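Local structure of hypothetical protein Atu0492 (Agrobacterium tumefaciens, 2GMY) at residues Y24-G29 / R33-I38; A49-M54 / G128-W133; K39-I44 / G90-V95. The protein is of unknown function but, as a helical member of the carboxymuconolactone decarboxylase family with AhpD-like relatives, probably serves in antioxidant defence. One frame throughout, in Å; residues are numbered along the deposited sequence.

Interaction 1 (Y24-G29 / R33-I38)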
loop_
_atom_site.group_PDB
_atom_site.type_symbol
_atom_site.label_atom_id
_atom_site.label_comp_id
_atom_site.label_asym_id
_atom_site.label_seq_id
_atom_site.Cartn_x
_atom_site.Cartn_y
_atom_site.Cartn_z
ATOM N N TYR A 24 7.160 -33.733 3.666
ATOM C CA TYR A 24 6.218 -33.989 2.583
ATOM C C TYR A 24 6.625 -33.224 1.320
ATOM O O TYR A 24 6.700 -33.804 0.238
ATOM C CB TYR A 24 4.761 -33.671 2.923
ATOM C CG TYR A 24 3.978 -33.677 1.642
ATOM C CD1 TYR A 24 3.704 -34.876 0.991
ATOM C CD2 TYR A 24 3.610 -32.478 1.016
ATOM C CE1 TYR A 24 3.050 -34.899 -0.225
ATOM C CE2 TYR A 24 2.947 -32.489 -0.211
ATOM C CZ TYR A 24 2.676 -33.703 -0.820
ATOM O OH TYR A 24 2.021 -33.732 -2.027
ATOM N N VAL A 25 6.865 -31.925 1.464
ATOM C CA VAL A 25 7.178 -31.089 0.301
ATOM C C VAL A 25 8.370 -31.672 -0.448
ATOM O O VAL A 25 8.314 -31.859 -1.666
ATOM C CB VAL A 25 7.455 -29.630 0.689
ATOM C CG1 VAL A 25 7.910 -28.840 -0.546
ATOM C CG2 VAL A 25 6.183 -29.000 1.294
ATOM N N GLN A 26 9.422 -32.000 0.305
ATOM C CA GLN A 26 10.656 -32.535 -0.263
ATOM C C GLN A 26 10.464 -33.819 -1.064
ATOM O O GLN A 26 11.139 -34.029 -2.068
ATOM C CB GLN A 26 11.693 -32.764 0.841
ATOM C CG GLN A 26 12.273 -31.472 1.384
ATOM C CD GLN A 26 12.755 -30.546 0.278
ATOM O OE1 GLN A 26 13.641 -30.896 -0.508
ATOM N NE2 GLN A 26 12.160 -29.364 0.204
ATOM N N SER A 27 9.550 -34.678 -0.633
ATOM C CA SER A 27 9.399 -35.955 -1.321
ATOM C C SER A 27 8.110 -36.010 -2.128
ATOM O O SER A 27 7.657 -37.093 -2.522
ATOM C CB SER A 27 9.471 -37.114 -0.333
ATOM O OG SER A 27 8.560 -36.922 0.727
ATOM N N SER A 28 7.535 -34.839 -2.397
ATOM C CA SER A 28 6.236 -34.769 -3.058
ATOM C C SER A 28 6.247 -35.200 -4.522
ATOM O O SER A 28 5.200 -35.556 -5.066
ATOM C CB SER A 28 5.672 -33.349 -2.967
ATOM O OG SER A 28 6.463 -32.471 -3.743
ATOM N N GLY A 29 7.419 -35.164 -5.150
ATOM C CA GLY A 29 7.534 -35.456 -6.581
ATOM C C GLY A 29 7.735 -34.212 -7.441
ATOM O O GLY A 29 8.087 -34.317 -8.615
ATOM N N ARG A 33 14.065 -28.075 -8.860
ATOM C CA ARG A 33 14.208 -26.707 -9.351
ATOM C C ARG A 33 13.005 -25.840 -8.967
ATOM O O ARG A 33 13.166 -24.675 -8.576
ATOM C CB ARG A 33 14.385 -26.697 -10.866
ATOM C CG ARG A 33 14.550 -25.292 -11.400
ATOM C CD ARG A 33 14.663 -25.216 -12.908
ATOM N NE ARG A 33 13.508 -25.755 -13.613
ATOM C CZ ARG A 33 13.492 -26.937 -14.217
ATOM N NH1 ARG A 33 14.574 -27.708 -14.187
ATOM N NH2 ARG A 33 12.398 -27.351 -14.852
ATOM N N PHE A 34 11.812 -26.418 -9.061
ATOM C CA PHE A 34 10.579 -25.691 -8.724
ATOM C C PHE A 34 10.454 -25.485 -7.213
ATOM O O PHE A 34 9.983 -24.433 -6.753
ATOM C CB PHE A 34 9.345 -26.407 -9.284
ATOM C CG PHE A 34 9.339 -26.532 -10.793
ATOM C CD1 PHE A 34 9.835 -25.507 -11.608
ATOM C CD2 PHE A 34 8.805 -27.668 -11.399
ATOM C CE1 PHE A 34 9.820 -25.625 -13.011
ATOM C CE2 PHE A 34 8.789 -27.792 -12.791
ATOM C CZ PHE A 34 9.299 -26.763 -13.592
ATOM N N ILE A 35 10.875 -26.487 -6.443
ATOM C CA ILE A 35 10.884 -26.359 -4.989
ATOM C C ILE A 35 11.847 -25.235 -4.573
ATOM O O ILE A 35 11.492 -24.372 -3.761
ATOM C CB ILE A 35 11.216 -27.701 -4.296
ATOM C CG1 ILE A 35 10.128 -28.730 -4.618
ATOM C CG2 ILE A 35 11.334 -27.494 -2.777
ATOM C CD1 ILE A 35 10.421 -30.133 -4.049
ATOM N N HIS A 36 13.048 -25.228 -5.152
ATOM C CA HIS A 36 14.013 -24.152 -4.888
ATOM C C HIS A 36 13.447 -22.775 -5.224
ATOM O O HIS A 36 13.580 -21.827 -4.451
ATOM C CB HIS A 36 15.282 -24.353 -5.709
ATOM C CG HIS A 36 16.065 -25.559 -5.312
ATOM N ND1 HIS A 36 16.268 -25.907 -3.995
ATOM C CD2 HIS A 36 16.718 -26.484 -6.056
ATOM C CE1 HIS A 36 17.009 -27.002 -3.944
ATOM N NE2 HIS A 36 17.292 -27.373 -5.180
ATOM N N LEU A 37 12.830 -22.679 -6.389
ATOM C CA LEU A 37 12.240 -21.426 -6.862
ATOM C C LEU A 37 11.161 -20.924 -5.907
ATOM O O LEU A 37 11.121 -19.738 -5.559
ATOM C CB LEU A 37 11.653 -21.668 -8.254
ATOM C CG LEU A 37 10.997 -20.477 -8.946
ATOM C CD1 LEU A 37 11.064 -20.693 -10.442
ATOM C CD2 LEU A 37 9.550 -20.248 -8.460
ATOM N N ILE A 38 10.254 -21.818 -5.522
ATOM C CA ILE A 38 9.181 -21.460 -4.589
ATOM C C ILE A 38 9.765 -20.937 -3.273
ATOM O O ILE A 38 9.335 -19.886 -2.762
ATOM C CB ILE A 38 8.264 -22.679 -4.314
ATOM C CG1 ILE A 38 7.409 -22.991 -5.536
ATOM C CG2 ILE A 38 7.417 -22.436 -3.062
ATOM C CD1 ILE A 38 6.841 -24.426 -5.519
#
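Q26 and I35 mark the closest backbone approach of the two segments, with CA atoms 7.8 Å apart. Helix 12-26 ends here: S27 is the first residue to leave helical backbone angles, and helix 32-45 then sets out after a short loop. G29 in that loop has a positive phi of 104°, where a side chain would collide with the carbonyl oxygen of S28, which explains the glycine.

Across the gap, I35 does most of the touching. Its CG1 branch is extended, chi2 176°, and carries CD1 to within 3.6 Å of V25 O, while CG2 lies 3.6 Å from Q26 NE2. CB of Q26 points away from helix 32-45, but a bend at chi2 brings NE2 back to the CG2 methyl; the same nitrogen makes a weak hydrogen bond to E22 OE2. V25 adds a looser apolar contact through CG1, 4.3 Å from I35 CG2, and also packs on A126 and A129 of helix 117-139, a place suited to a compact branched residue. The carbonyl that I35 covers is well satisfied: V25 O accepts S28 N at 3.2 Å and S28 OG at 2.8 Å, so the serine hydroxyl helps tie down the end of the helix.

The two helices, joined by a short loop and packed through I35, form a helix-loop-helix connection of the all-helical AhpD-like fold.

Interaction 2 (A49-M54 / G128-W133)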
loop_
_atom_site.group_PDB
_atom_site.type_symbol
_atom_site.label_atom_id
_atom_site.label_comp_id
_atom_site.label_asym_id
_atom_site.label_seq_id
_atom_site.Cartn_x
_atom_site.Cartn_y
_atom_site.Cartn_z
ATOM N N ALA A 49 15.803 -13.197 5.632
ATOM C CA ALA A 49 17.231 -13.406 5.340
ATOM C C ALA A 49 17.672 -14.820 5.703
ATOM O O ALA A 49 18.441 -15.449 4.963
ATOM C CB ALA A 49 18.084 -12.389 6.072
ATOM N N PHE A 50 17.184 -15.317 6.838
ATOM C CA PHE A 50 17.509 -16.668 7.283
ATOM C C PHE A 50 17.207 -17.679 6.178
ATOM O O PHE A 50 18.054 -18.507 5.830
ATOM C CB PHE A 50 16.740 -17.028 8.558
ATOM C CG PHE A 50 17.116 -18.360 9.135
ATOM C CD1 PHE A 50 18.259 -18.496 9.920
ATOM C CD2 PHE A 50 16.318 -19.478 8.907
ATOM C CE1 PHE A 50 18.606 -19.732 10.467
ATOM C CE2 PHE A 50 16.657 -20.720 9.451
ATOM C CZ PHE A 50 17.806 -20.839 10.234
ATOM N N CYS A 51 16.002 -17.605 5.624
ATOM C CA CYS A 51 15.612 -18.543 4.583
ATOM C C CYS A 51 16.258 -18.236 3.241
ATOM O O CYS A 51 16.626 -19.161 2.529
ATOM C CB CYS A 51 14.089 -18.653 4.456
ATOM S SG CYS A 51 13.315 -19.377 5.955
ATOM N N VAL A 52 16.402 -16.957 2.880
ATOM C CA VAL A 52 17.081 -16.634 1.620
ATOM C C VAL A 52 18.496 -17.213 1.615
ATOM O O VAL A 52 18.908 -17.846 0.656
ATOM C CB VAL A 52 17.107 -15.115 1.325
ATOM C CG1 VAL A 52 18.037 -14.801 0.144
ATOM C CG2 VAL A 52 15.685 -14.610 1.035
ATOM N N ASP A 53 19.216 -17.025 2.712
ATOM C CA ASP A 53 20.582 -17.546 2.805
ATOM C C ASP A 53 20.599 -19.050 2.551
ATOM O O ASP A 53 21.410 -19.544 1.760
ATOM C CB ASP A 53 21.194 -17.252 4.169
ATOM C CG ASP A 53 22.668 -17.644 4.240
ATOM O OD1 ASP A 53 23.460 -17.065 3.470
ATOM O OD2 ASP A 53 23.015 -18.511 5.073
ATOM N N MET A 54 19.689 -19.760 3.215
ATOM C CA MET A 54 19.567 -21.208 3.081
ATOM C C MET A 54 19.244 -21.621 1.649
ATOM O O MET A 54 19.857 -22.541 1.089
ATOM C CB MET A 54 18.469 -21.712 4.020
ATOM C CG MET A 54 18.360 -23.232 4.130
ATOM S SD MET A 54 17.027 -23.773 5.256
ATOM C CE MET A 54 17.486 -22.944 6.751
ATOM N N GLY A 128 2.687 -22.574 0.925
ATOM C CA GLY A 128 2.229 -22.466 2.319
ATOM C C GLY A 128 3.350 -22.802 3.298
ATOM O O GLY A 128 3.562 -22.069 4.287
ATOM N N ALA A 129 4.068 -23.898 3.026
ATOM C CA ALA A 129 5.148 -24.350 3.902
ATOM C C ALA A 129 6.253 -23.297 4.063
ATOM O O ALA A 129 6.652 -22.983 5.186
ATOM C CB ALA A 129 5.719 -25.679 3.418
ATOM N N ILE A 130 6.727 -22.717 2.962
ATOM C CA ILE A 130 7.797 -21.726 3.101
ATOM C C ILE A 130 7.253 -20.486 3.801
ATOM O O ILE A 130 7.947 -19.859 4.591
ATOM C CB ILE A 130 8.502 -21.395 1.752
ATOM C CG1 ILE A 130 9.689 -20.442 1.978
ATOM C CG2 ILE A 130 7.510 -20.902 0.717
ATOM C CD1 ILE A 130 10.783 -21.006 2.929
ATOM N N ASN A 131 5.986 -20.161 3.546
ATOM C CA ASN A 131 5.394 -19.008 4.216
ATOM C C ASN A 131 5.345 -19.193 5.744
ATOM O O ASN A 131 5.445 -18.223 6.504
ATOM C CB ASN A 131 4.017 -18.688 3.632
ATOM C CG ASN A 131 4.114 -17.687 2.506
ATOM O OD1 ASN A 131 4.107 -16.475 2.731
ATOM N ND2 ASN A 131 4.252 -18.185 1.281
ATOM N N THR A 132 5.225 -20.452 6.177
ATOM C CA THR A 132 5.288 -20.787 7.595
ATOM C C THR A 132 6.724 -20.633 8.118
ATOM O O THR A 132 6.951 -19.962 9.131
ATOM C CB THR A 132 4.713 -22.188 7.853
ATOM O OG1 THR A 132 3.289 -22.139 7.642
ATOM C CG2 THR A 132 4.973 -22.629 9.296
ATOM N N TRP A 133 7.693 -21.240 7.439
ATOM C CA TRP A 133 9.092 -21.088 7.869
ATOM C C TRP A 133 9.503 -19.615 7.925
ATOM O O TRP A 133 10.169 -19.188 8.871
ATOM C CB TRP A 133 10.049 -21.837 6.943
ATOM C CG TRP A 133 10.040 -23.320 7.088
ATOM C CD1 TRP A 133 9.691 -24.232 6.131
ATOM C CD2 TRP A 133 10.432 -24.077 8.243
ATOM N NE1 TRP A 133 9.833 -25.513 6.626
ATOM C CE2 TRP A 133 10.284 -25.444 7.919
ATOM C CE3 TRP A 133 10.889 -23.729 9.523
ATOM C CZ2 TRP A 133 10.583 -26.479 8.836
ATOM C CZ3 TRP A 133 11.181 -24.750 10.437
ATOM C CH2 TRP A 133 11.024 -26.108 10.086
#
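C51 points its thiol at I130 and W133, and so joins the N-terminal turn of helix 49-61 to the long helix 117-139. The cysteine is the second of a Cys-Ala-Phe-Cys sequence that is followed, four residues after C51, by a histidine. This CxxCxxxH pattern is the one that carries the redox-active cysteine pair in AhpD, and its presence is consistent with a similar role in this protein.

SG does all the touching from its side. With SG beside its own backbone N, chi1 -65°, the sulfur projects toward helix 117-139 and meets two side chains one turn apart. It lies 4.3 Å from I130 CD1 and 4.2 Å from W133 CB, and those two carbons are themselves about 4.2 Å from each other, so sulfur and carbons form a nearly equal-sided triangle.

The isoleucine reaches the sulfur with the end of its longer branch. CG1 is anti to the backbone N, chi1 -175°, and a turn at chi2 brings CD1 toward the cysteine, while CG2 packs on A42 of helix 32-45. S43 of that same helix lies against both C51 and I130, so the cysteine sits where three helices meet. A slim side chain with a polarisable tip suits a buried spot where the sulfur meets two hydrocarbon groups.

W133 meets the sulfur with its CB and not with its ring face. CG, the nearest indole atom, is 5.2 Å from C51 SG. The ring instead packs on V18 and M19 of helix 12-26, and its polar end is satisfied there: W133 NE1 donates a hydrogen bond to E22 OE1.

Interaction 3 (K39-I44 / G90-V95)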
loop_
_atom_site.group_PDB
_atom_site.type_symbol
_atom_site.label_atom_id
_atom_site.label_comp_id
_atom_site.label_asym_id
_atom_site.label_seq_id
_atom_site.Cartn_x
_atom_site.Cartn_y
_atom_site.Cartn_z
ATOM N N LYS A 39 10.738 -21.665 -2.726
ATOM C CA LYS A 39 11.296 -21.305 -1.420
ATOM C C LYS A 39 12.069 -20.000 -1.470
ATOM O O LYS A 39 11.931 -19.153 -0.582
ATOM C CB LYS A 39 12.192 -22.416 -0.881
ATOM C CG LYS A 39 11.410 -23.640 -0.424
ATOM C CD LYS A 39 12.378 -24.748 -0.041
ATOM C CE LYS A 39 11.647 -25.885 0.609
ATOM N NZ LYS A 39 12.616 -26.707 1.378
ATOM N N LEU A 40 12.876 -19.827 -2.515
ATOM C CA LEU A 40 13.713 -18.630 -2.612
ATOM C C LEU A 40 12.844 -17.404 -2.856
ATOM O O LEU A 40 12.977 -16.388 -2.161
ATOM C CB LEU A 40 14.775 -18.791 -3.708
ATOM C CG LEU A 40 15.702 -17.588 -3.933
ATOM C CD1 LEU A 40 16.414 -17.159 -2.645
ATOM C CD2 LEU A 40 16.698 -17.936 -5.011
ATOM N N ARG A 41 11.929 -17.503 -3.810
ATOM C CA ARG A 41 11.101 -16.330 -4.139
ATOM C C ARG A 41 10.218 -15.878 -2.974
ATOM O O ARG A 41 10.196 -14.681 -2.640
ATOM C CB ARG A 41 10.260 -16.564 -5.401
ATOM C CG ARG A 41 9.366 -15.380 -5.772
ATOM C CD ARG A 41 10.145 -14.093 -6.052
ATOM N NE ARG A 41 9.180 -13.003 -6.220
ATOM C CZ ARG A 41 9.499 -11.715 -6.229
ATOM N NH1 ARG A 41 10.777 -11.332 -6.108
ATOM N NH2 ARG A 41 8.534 -10.809 -6.369
ATOM N N ALA A 42 9.523 -16.822 -2.329
ATOM C CA ALA A 42 8.656 -16.467 -1.201
ATOM C C ALA A 42 9.476 -15.849 -0.071
ATOM O O ALA A 42 9.051 -14.878 0.565
ATOM C CB ALA A 42 7.860 -17.680 -0.716
ATOM N N SER A 43 10.662 -16.416 0.168
ATOM C CA SER A 43 11.537 -15.886 1.218
ATOM C C SER A 43 11.980 -14.443 0.946
ATOM O O SER A 43 12.038 -13.623 1.869
ATOM C CB SER A 43 12.749 -16.799 1.412
ATOM O OG SER A 43 12.322 -18.083 1.839
ATOM N N ILE A 44 12.275 -14.133 -0.315
ATOM C CA ILE A 44 12.620 -12.763 -0.682
ATOM C C ILE A 44 11.419 -11.839 -0.397
ATOM O O ILE A 44 11.564 -10.780 0.240
ATOM C CB ILE A 44 13.063 -12.672 -2.139
ATOM C CG1 ILE A 44 14.416 -13.370 -2.317
ATOM C CG2 ILE A 44 13.191 -11.215 -2.578
ATOM C CD1 ILE A 44 14.762 -13.683 -3.783
ATOM N N GLY A 90 4.719 -16.122 -10.884
ATOM C CA GLY A 90 3.488 -15.317 -10.761
ATOM C C GLY A 90 2.577 -15.831 -9.655
ATOM O O GLY A 90 1.961 -15.044 -8.903
ATOM N N TRP A 91 2.506 -17.158 -9.534
ATOM C CA TRP A 91 1.657 -17.785 -8.528
ATOM C C TRP A 91 2.294 -17.695 -7.148
ATOM O O TRP A 91 1.606 -17.412 -6.150
ATOM C CB TRP A 91 1.407 -19.237 -8.899
ATOM C CG TRP A 91 0.367 -19.939 -8.085
ATOM C CD1 TRP A 91 0.557 -21.047 -7.296
ATOM C CD2 TRP A 91 -1.033 -19.625 -7.994
ATOM N NE1 TRP A 91 -0.630 -21.442 -6.730
ATOM C CE2 TRP A 91 -1.622 -20.588 -7.135
ATOM C CE3 TRP A 91 -1.844 -18.633 -8.551
ATOM C CZ2 TRP A 91 -2.989 -20.579 -6.817
ATOM C CZ3 TRP A 91 -3.216 -18.630 -8.239
ATOM C CH2 TRP A 91 -3.764 -19.604 -7.384
ATOM N N VAL A 92 3.601 -17.937 -7.075
ATOM C CA VAL A 92 4.295 -17.734 -5.800
ATOM C C VAL A 92 4.042 -16.320 -5.266
ATOM O O VAL A 92 3.704 -16.140 -4.090
ATOM C CB VAL A 92 5.799 -18.023 -5.917
ATOM C CG1 VAL A 92 6.538 -17.627 -4.636
ATOM C CG2 VAL A 92 6.016 -19.495 -6.222
ATOM N N ASP A 93 4.200 -15.323 -6.132
ATOM C CA ASP A 93 3.957 -13.938 -5.736
ATOM C C ASP A 93 2.504 -13.718 -5.280
ATOM O O ASP A 93 2.268 -13.173 -4.189
ATOM C CB ASP A 93 4.292 -13.009 -6.901
ATOM C CG ASP A 93 5.789 -12.876 -7.129
ATOM O OD1 ASP A 93 6.563 -13.692 -6.589
ATOM O OD2 ASP A 93 6.185 -11.940 -7.858
ATOM N N ALA A 94 1.544 -14.153 -6.096
ATOM C CA ALA A 94 0.122 -13.891 -5.811
ATOM C C ALA A 94 -0.324 -14.537 -4.503
ATOM O O ALA A 94 -1.066 -13.941 -3.705
ATOM C CB ALA A 94 -0.763 -14.371 -6.978
ATOM N N VAL A 95 0.160 -15.762 -4.275
ATOM C CA VAL A 95 -0.257 -16.556 -3.118
ATOM C C VAL A 95 0.502 -16.123 -1.869
ATOM O O VAL A 95 -0.049 -16.090 -0.777
ATOM C CB VAL A 95 -0.107 -18.065 -3.398
ATOM C CG1 VAL A 95 -0.439 -18.902 -2.167
ATOM C CG2 VAL A 95 -1.034 -18.467 -4.533
#
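R41 and D93 form a salt bridge between helix 32-45 and helix 83-96, two neighbouring helices of the AhpD-like helical bundle. The short helical segments run in broadly the same direction, with axes 9.5 Å apart at their closest and a signed crossing angle of -37°.

The arginine grips the aspartate side-on, using NE and one terminal nitrogen for one carboxylate oxygen each. R41 NE donates to D93 OD1 over 2.7 Å, almost perfectly straight at 178°. The oxygen lies in the guanidinium plane and receives the proton on its syn side. The second bond, from R41 NH2 to D93 OD2 at 3.0 Å, is more bent and comes in from well above the carboxylate plane, because the two flat groups are turned 36° from each other.

D93 OD2 has a further donor in W75 NE1, so both oxygens of this buried carboxylate are satisfied. R41 NH1, which takes no part in the bridge, makes weak hydrogen bonds to the carbonyl oxygens of M72 and S73. An arginine is well suited here, since its several donors serve a charged partner and a loop backbone at once, and its positive charge would be expected to stabilise the anionic carboxylate.

Beside the bridge, V92 packs between the two helices against R41 and A42. A bend at chi2 lets the arginine's aliphatic part lie across the valine on its way to D93, with R41 CG 3.8 Å from V92 CG1. That same methyl reaches the small side chain of A42, which follows R41, V92 CG1 standing 4.1 Å from A42 CB.

From the N terminus, interaction 1 comes first and closes the short loop between helix 12-26 and helix 32-45. Interaction 3 opens further along helix 32-45 and closes on helix 83-96, while interaction 2 opens in between, on helix 49-61, and closes last, on helix 117-139. The segments of interactions 2 and 3 therefore alternate, and the two contacts cross, whereas interaction 1 precedes both. Helix 32-45 takes part in interactions 1 and 3 and touches interaction 2 through K39 O against I130 CG1. I38 O on I130 CG2 and the I38 side chain on V92 join interaction 1 to the other two, so the other four helices are tied to helix 32-45.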